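Local coordinates for tungsten formylmethanofuran dehydrogenase subunit E (Syntrophus aciditrophicus, PDB 3D00), which binds zinc, through a C-terminal treble-clef finger, and belongs to the FmdE family implicated in microbial methanogenesis, though its precise role is not established, at residues G34-L39 / G83-S88; P26-L31 / K133-A138. All blocks are in the same frame, centred on the assembly; numbering follows the deposited sequence. Where two conformers were deposited one is given.

Contact 1: residues G34-L39 / G83-S88; sequences GFMVDL and GLFAVS
A Met-aromatic contact between Met36, present as selenomethionine, and Phe85 lies where helix 28-42 packs on the mixed sheet of the alpha+beta FmdE core, at the start of strand 86-91. The selenium comes in obliquely at one corner of the ring. Met36 SE is 3.5 Å from Phe85 CE2. It stands 56° off the normal of that ring. The Met36 chain leaves its helix extended as far as SE and then bends (chi3 78°), which swings the terminal methyl off the ring and over the Phe85-Ala86 backbone. Phe85 is the centre of an inverse gamma turn, closed by a weak bond from Ala86 N to Leu84 O, just before the chain joins the sheet beside Val100 and Ile53. Nearer the helix, the root of the same side chain is met by Val87, whose CA-CB bond points at the helix; Val87 CG1 lies 4.0 Å from Met36 CB. Leu60, Val100, Leu102 and Leu143 also touch Met36, placing it in the apolar layer between helix and sheet. The methyl Met36 CE sits 3.4 Å from Phe85 O and 3.8 Å from Ala86 CA.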
loop_
_atom_site.group_PDB
_atom_site.type_symbol
_atom_site.label_atom_id
_atom_site.label_comp_id
_atom_site.label_asym_id
_atom_site.label_seq_id
_atom_site.Cartn_x
_atom_site.Cartn_y
_atom_site.Cartn_z
ATOM N N GLY A 34 5.312 11.129 -9.392
ATOM C CA GLY A 34 5.713 10.641 -10.718
ATOM C C GLY A 34 7.070 11.120 -11.209
ATOM O O GLY A 34 7.843 10.367 -11.855
ATOM N N PHE A 35 7.330 12.401 -10.986
ATOM C CA PHE A 35 8.602 12.973 -11.367
ATOM C C PHE A 35 9.665 12.386 -10.520
ATOM O O PHE A 35 10.758 12.187 -10.971
ATOM C CB PHE A 35 8.578 14.486 -11.258
ATOM C CG PHE A 35 7.792 15.132 -12.339
ATOM C CD1 PHE A 35 8.226 15.069 -13.653
ATOM C CD2 PHE A 35 6.645 15.853 -12.047
ATOM C CE1 PHE A 35 7.516 15.670 -14.651
ATOM C CE2 PHE A 35 5.935 16.464 -13.037
ATOM C CZ PHE A 35 6.350 16.366 -14.332
HETATM N N MSE A 36 9.362 12.142 -9.263
HETATM C CA MSE A 36 10.350 11.580 -8.365
HETATM C C MSE A 36 10.745 10.151 -8.694
HETATM O O MSE A 36 11.924 9.810 -8.735
HETATM C CB MSE A 36 9.866 11.668 -6.916
HETATM C CG MSE A 36 9.773 13.082 -6.424
HETATM SE SE MSE A 36 8.693 13.196 -4.788
HETATM C CE MSE A 36 9.901 12.612 -3.533
ATOM N N VAL A 37 9.765 9.322 -8.956
ATOM C CA VAL A 37 10.006 7.932 -9.303
ATOM C C VAL A 37 10.702 7.836 -10.654
ATOM O O VAL A 37 11.620 7.028 -10.815
ATOM C CB VAL A 37 8.686 7.115 -9.314
ATOM C CG1 VAL A 37 8.881 5.704 -9.952
ATOM C CG2 VAL A 37 8.132 7.032 -7.920
ATOM N N ASP A 38 10.294 8.679 -11.606
ATOM C CA ASP A 38 10.992 8.778 -12.875
ATOM C C ASP A 38 12.481 9.140 -12.737
ATOM O O ASP A 38 13.322 8.504 -13.349
ATOM C CB ASP A 38 10.277 9.793 -13.783
ATOM C CG ASP A 38 10.983 10.011 -15.091
ATOM O OD1 ASP A 38 10.753 9.245 -16.055
ATOM O OD2 ASP A 38 11.739 10.979 -15.160
ATOM N N LEU A 39 12.811 10.167 -11.947
ATOM C CA LEU A 39 14.226 10.544 -11.730
ATOM C C LEU A 39 15.001 9.402 -11.018
ATOM O O LEU A 39 16.152 9.102 -11.357
ATOM C CB LEU A 39 14.293 11.844 -10.915
ATOM C CG LEU A 39 15.669 12.426 -10.524
ATOM C CD1 LEU A 39 16.418 12.683 -11.785
ATOM C CD2 LEU A 39 15.586 13.717 -9.652
ATOM N N GLY A 83 6.521 11.029 7.586
ATOM C CA GLY A 83 6.070 12.360 7.177
ATOM C C GLY A 83 6.999 13.120 6.253
ATOM O O GLY A 83 6.837 14.319 6.069
ATOM N N LEU A 84 7.953 12.408 5.656
ATOM C CA LEU A 84 8.949 12.982 4.775
ATOM C C LEU A 84 8.569 12.625 3.336
ATOM O O LEU A 84 8.328 11.487 3.013
ATOM C CB LEU A 84 10.345 12.463 5.104
ATOM C CG LEU A 84 10.862 12.853 6.480
ATOM C CD1 LEU A 84 12.170 12.146 6.768
ATOM C CD2 LEU A 84 11.026 14.381 6.619
ATOM N N PHE A 85 8.481 13.642 2.497
ATOM C CA PHE A 85 8.097 13.479 1.086
ATOM C C PHE A 85 9.346 13.051 0.313
ATOM O O PHE A 85 9.998 13.846 -0.337
ATOM C CB PHE A 85 7.476 14.768 0.519
ATOM C CG PHE A 85 6.530 14.521 -0.618
ATOM C CD1 PHE A 85 5.287 13.964 -0.384
ATOM C CD2 PHE A 85 6.876 14.833 -1.912
ATOM C CE1 PHE A 85 4.412 13.700 -1.427
ATOM C CE2 PHE A 85 5.994 14.575 -2.976
ATOM C CZ PHE A 85 4.775 14.014 -2.724
ATOM N N ALA A 86 9.647 11.769 0.420
ATOM C CA ALA A 86 10.842 11.187 -0.166
ATOM C C ALA A 86 10.573 9.719 -0.531
ATOM O O ALA A 86 9.770 9.026 0.097
ATOM C CB ALA A 86 11.979 11.283 0.817
ATOM N N VAL A 87 11.217 9.268 -1.598
ATOM C CA VAL A 87 11.162 7.865 -1.991
ATOM C C VAL A 87 12.591 7.449 -2.296
ATOM O O VAL A 87 13.355 8.253 -2.797
ATOM C CB VAL A 87 10.270 7.669 -3.285
ATOM C CG1 VAL A 87 10.707 8.666 -4.413
ATOM C CG2 VAL A 87 10.334 6.197 -3.800
ATOM N N SER A 88 12.941 6.214 -1.947
ATOM C CA SER A 88 14.160 5.607 -2.429
ATOM C C SER A 88 13.821 4.341 -3.187
ATOM O O SER A 88 12.852 3.613 -2.843
ATOM C CB SER A 88 15.132 5.299 -1.295
ATOM O OG SER A 88 14.639 4.281 -0.468
#

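Contact 2: residues P26-L31 / K133-A138; sequences PAPGVL and KEIREA
Ile135 of helix 129-138 packs against Pro28 and Leu31 in the first turn of helix 28-42, and the whole touch between the two segments is apolar. Each branch of the isoleucine has its own partner. The longer one runs out nearly straight (chi2 166°) and lays the methyl Ile135 CD1 on the proline, 3.6 Å from both Pro28 CA and Pro28 CB. The shorter branch ends on the leucine, with Ile135 CG2 4.0 Å from Leu31 CB. With CG1 anti to the carbonyl carbon (chi1 -69°) and CG2 anti to the backbone N, the two branches diverge to residues three positions apart, about one turn of the opposing helix. Of the CA atoms, those of Pro28 and Ile135 come nearest each other across the two segments, at 7.3 Å. Phe132, a turn earlier on the same helix as Ile135, touches both Pro28 and Leu31, while Val16 and Ile19 of helix 12-23 pack on Leu31.

Between the two segments no backbone bond is made; the helical bonds run inside each one. Ala27 holds the N-cap position, and its O takes the bond from Leu31 N at 3.1 Å. Pro28, with no N-H to offer, fits the first position after the cap, where that group has no acceptor within the helix. In the partner helix, Glu137 N bonds to Lys133 O.

The charged ends of Arg136 and Glu134 are engaged away from this contact. Arg136 makes a salt bridge through NH1 to Glu13 OE2, and Glu134 OE1 accepts a hydrogen bond from Ile113 N.

With only methyl, methylene and CA carbons touching, the junction has no directional bond of its own; it depends on the fit of the branched isoleucine against the rigid proline ring and the leucine stem.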
loop_
_atom_site.group_PDB
_atom_site.type_symbol
_atom_site.label_atom_id
_atom_site.label_comp_id
_atom_site.label_asym_id
_atom_site.label_seq_id
_atom_site.Cartn_x
_atom_site.Cartn_y
_atom_site.Cartn_z
ATOM N N PRO A 26 -6.337 13.662 -9.247
ATOM C CA PRO A 26 -4.943 13.862 -9.675
ATOM C C PRO A 26 -4.198 14.711 -8.639
ATOM O O PRO A 26 -3.911 15.894 -8.886
ATOM C CB PRO A 26 -5.091 14.583 -11.000
ATOM C CG PRO A 26 -6.366 15.407 -10.821
ATOM C CD PRO A 26 -7.264 14.597 -9.918
ATOM N N ALA A 27 -3.939 14.105 -7.478
ATOM C CA ALA A 27 -3.413 14.824 -6.333
ATOM C C ALA A 27 -2.028 15.331 -6.653
ATOM O O ALA A 27 -1.249 14.615 -7.268
ATOM C CB ALA A 27 -3.379 13.940 -5.118
ATOM N N PRO A 28 -1.709 16.581 -6.252
ATOM C CA PRO A 28 -0.353 17.113 -6.431
ATOM C C PRO A 28 0.758 16.157 -6.022
ATOM O O PRO A 28 1.717 16.025 -6.746
ATOM C CB PRO A 28 -0.342 18.355 -5.531
ATOM C CG PRO A 28 -1.745 18.804 -5.506
ATOM C CD PRO A 28 -2.603 17.573 -5.626
ATOM N N GLY A 29 0.609 15.508 -4.867
ATOM C CA GLY A 29 1.588 14.580 -4.335
ATOM C C GLY A 29 1.921 13.413 -5.237
ATOM O O GLY A 29 3.079 13.012 -5.349
ATOM N N VAL A 30 0.906 12.856 -5.896
ATOM C CA VAL A 30 1.104 11.709 -6.790
ATOM C C VAL A 30 1.669 12.168 -8.128
ATOM O O VAL A 30 2.432 11.474 -8.741
ATOM C CB VAL A 30 -0.194 10.923 -7.000
ATOM C CG1 VAL A 30 0.092 9.639 -7.748
ATOM C CG2 VAL A 30 -0.802 10.619 -5.671
ATOM N N LEU A 31 1.287 13.359 -8.564
ATOM C CA LEU A 31 1.889 14.001 -9.753
ATOM C C LEU A 31 3.396 14.275 -9.515
ATOM O O LEU A 31 4.275 13.830 -10.289
ATOM C CB LEU A 31 1.110 15.305 -10.095
ATOM C CG LEU A 31 -0.334 15.171 -10.582
ATOM C CD1 LEU A 31 -1.035 16.511 -10.687
ATOM C CD2 LEU A 31 -0.335 14.481 -11.907
ATOM N N LYS A 133 -0.697 23.527 -12.994
ATOM C CA LYS A 133 0.161 23.990 -14.100
ATOM C C LYS A 133 1.637 24.090 -13.635
ATOM O O LYS A 133 2.550 23.697 -14.341
ATOM C CB LYS A 133 -0.374 25.309 -14.698
ATOM N N GLU A 134 1.857 24.573 -12.425
ATOM C CA GLU A 134 3.187 24.698 -11.897
ATOM C C GLU A 134 3.902 23.365 -11.717
ATOM O O GLU A 134 5.086 23.246 -12.056
ATOM C CB GLU A 134 3.162 25.388 -10.543
ATOM C CG GLU A 134 3.023 26.879 -10.621
ATOM C CD GLU A 134 3.400 27.560 -9.339
ATOM O OE1 GLU A 134 4.006 26.921 -8.442
ATOM O OE2 GLU A 134 3.091 28.752 -9.238
ATOM N N ILE A 135 3.212 22.382 -11.148
ATOM C CA ILE A 135 3.801 21.055 -10.985
ATOM C C ILE A 135 4.330 20.567 -12.326
ATOM O O ILE A 135 5.441 20.092 -12.429
ATOM C CB ILE A 135 2.785 20.038 -10.424
ATOM C CG1 ILE A 135 2.427 20.368 -8.972
ATOM C CG2 ILE A 135 3.325 18.603 -10.491
ATOM C CD1 ILE A 135 1.185 19.611 -8.506
ATOM N N ARG A 136 3.534 20.717 -13.369
ATOM C CA ARG A 136 3.936 20.230 -14.662
ATOM C C ARG A 136 5.095 21.036 -15.182
ATOM O O ARG A 136 6.019 20.442 -15.683
ATOM C CB ARG A 136 2.794 20.260 -15.654
ATOM C CG ARG A 136 3.205 19.680 -16.974
ATOM C CD ARG A 136 2.091 19.710 -17.961
ATOM N NE ARG A 136 2.543 19.192 -19.242
ATOM C CZ ARG A 136 1.764 18.521 -20.084
ATOM N NH1 ARG A 136 0.495 18.251 -19.761
ATOM N NH2 ARG A 136 2.252 18.091 -21.244
ATOM N N GLU A 137 5.064 22.367 -15.065
ATOM C CA GLU A 137 6.188 23.229 -15.519
ATOM C C GLU A 137 7.496 22.970 -14.763
ATOM O O GLU A 137 8.570 22.920 -15.364
ATOM C CB GLU A 137 5.831 24.720 -15.398
ATOM N N ALA A 138 7.406 22.824 -13.448
ATOM C CA ALA A 138 8.566 22.574 -12.627
ATOM C C ALA A 138 9.227 21.219 -12.977
ATOM O O ALA A 138 10.459 21.137 -13.084
ATOM C CB ALA A 138 8.181 22.643 -11.134
#

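From the N terminus, the chain enters helix 28-42 at contact 2, and one to two turns further on the same helix makes contact 1. Contact 1 closes its loop when the chain comes back at 83-88 to start strand 86-91. Contact 2 closes much later, at 133-138, after the hairpin partner strand 96-102 and helix 111-117, so the loop of contact 1 is nested inside that of contact 2. Helix 28-42 is thus tied to the sheet and to helix 129-138. The two centres are 13 Å apart, and the contacts touch: Phe85 CZ is 3.3 Å from Gly29 O, and Phe35 CE2 is 3.7 Å from Ile135 O. Both lie away from the zinc site.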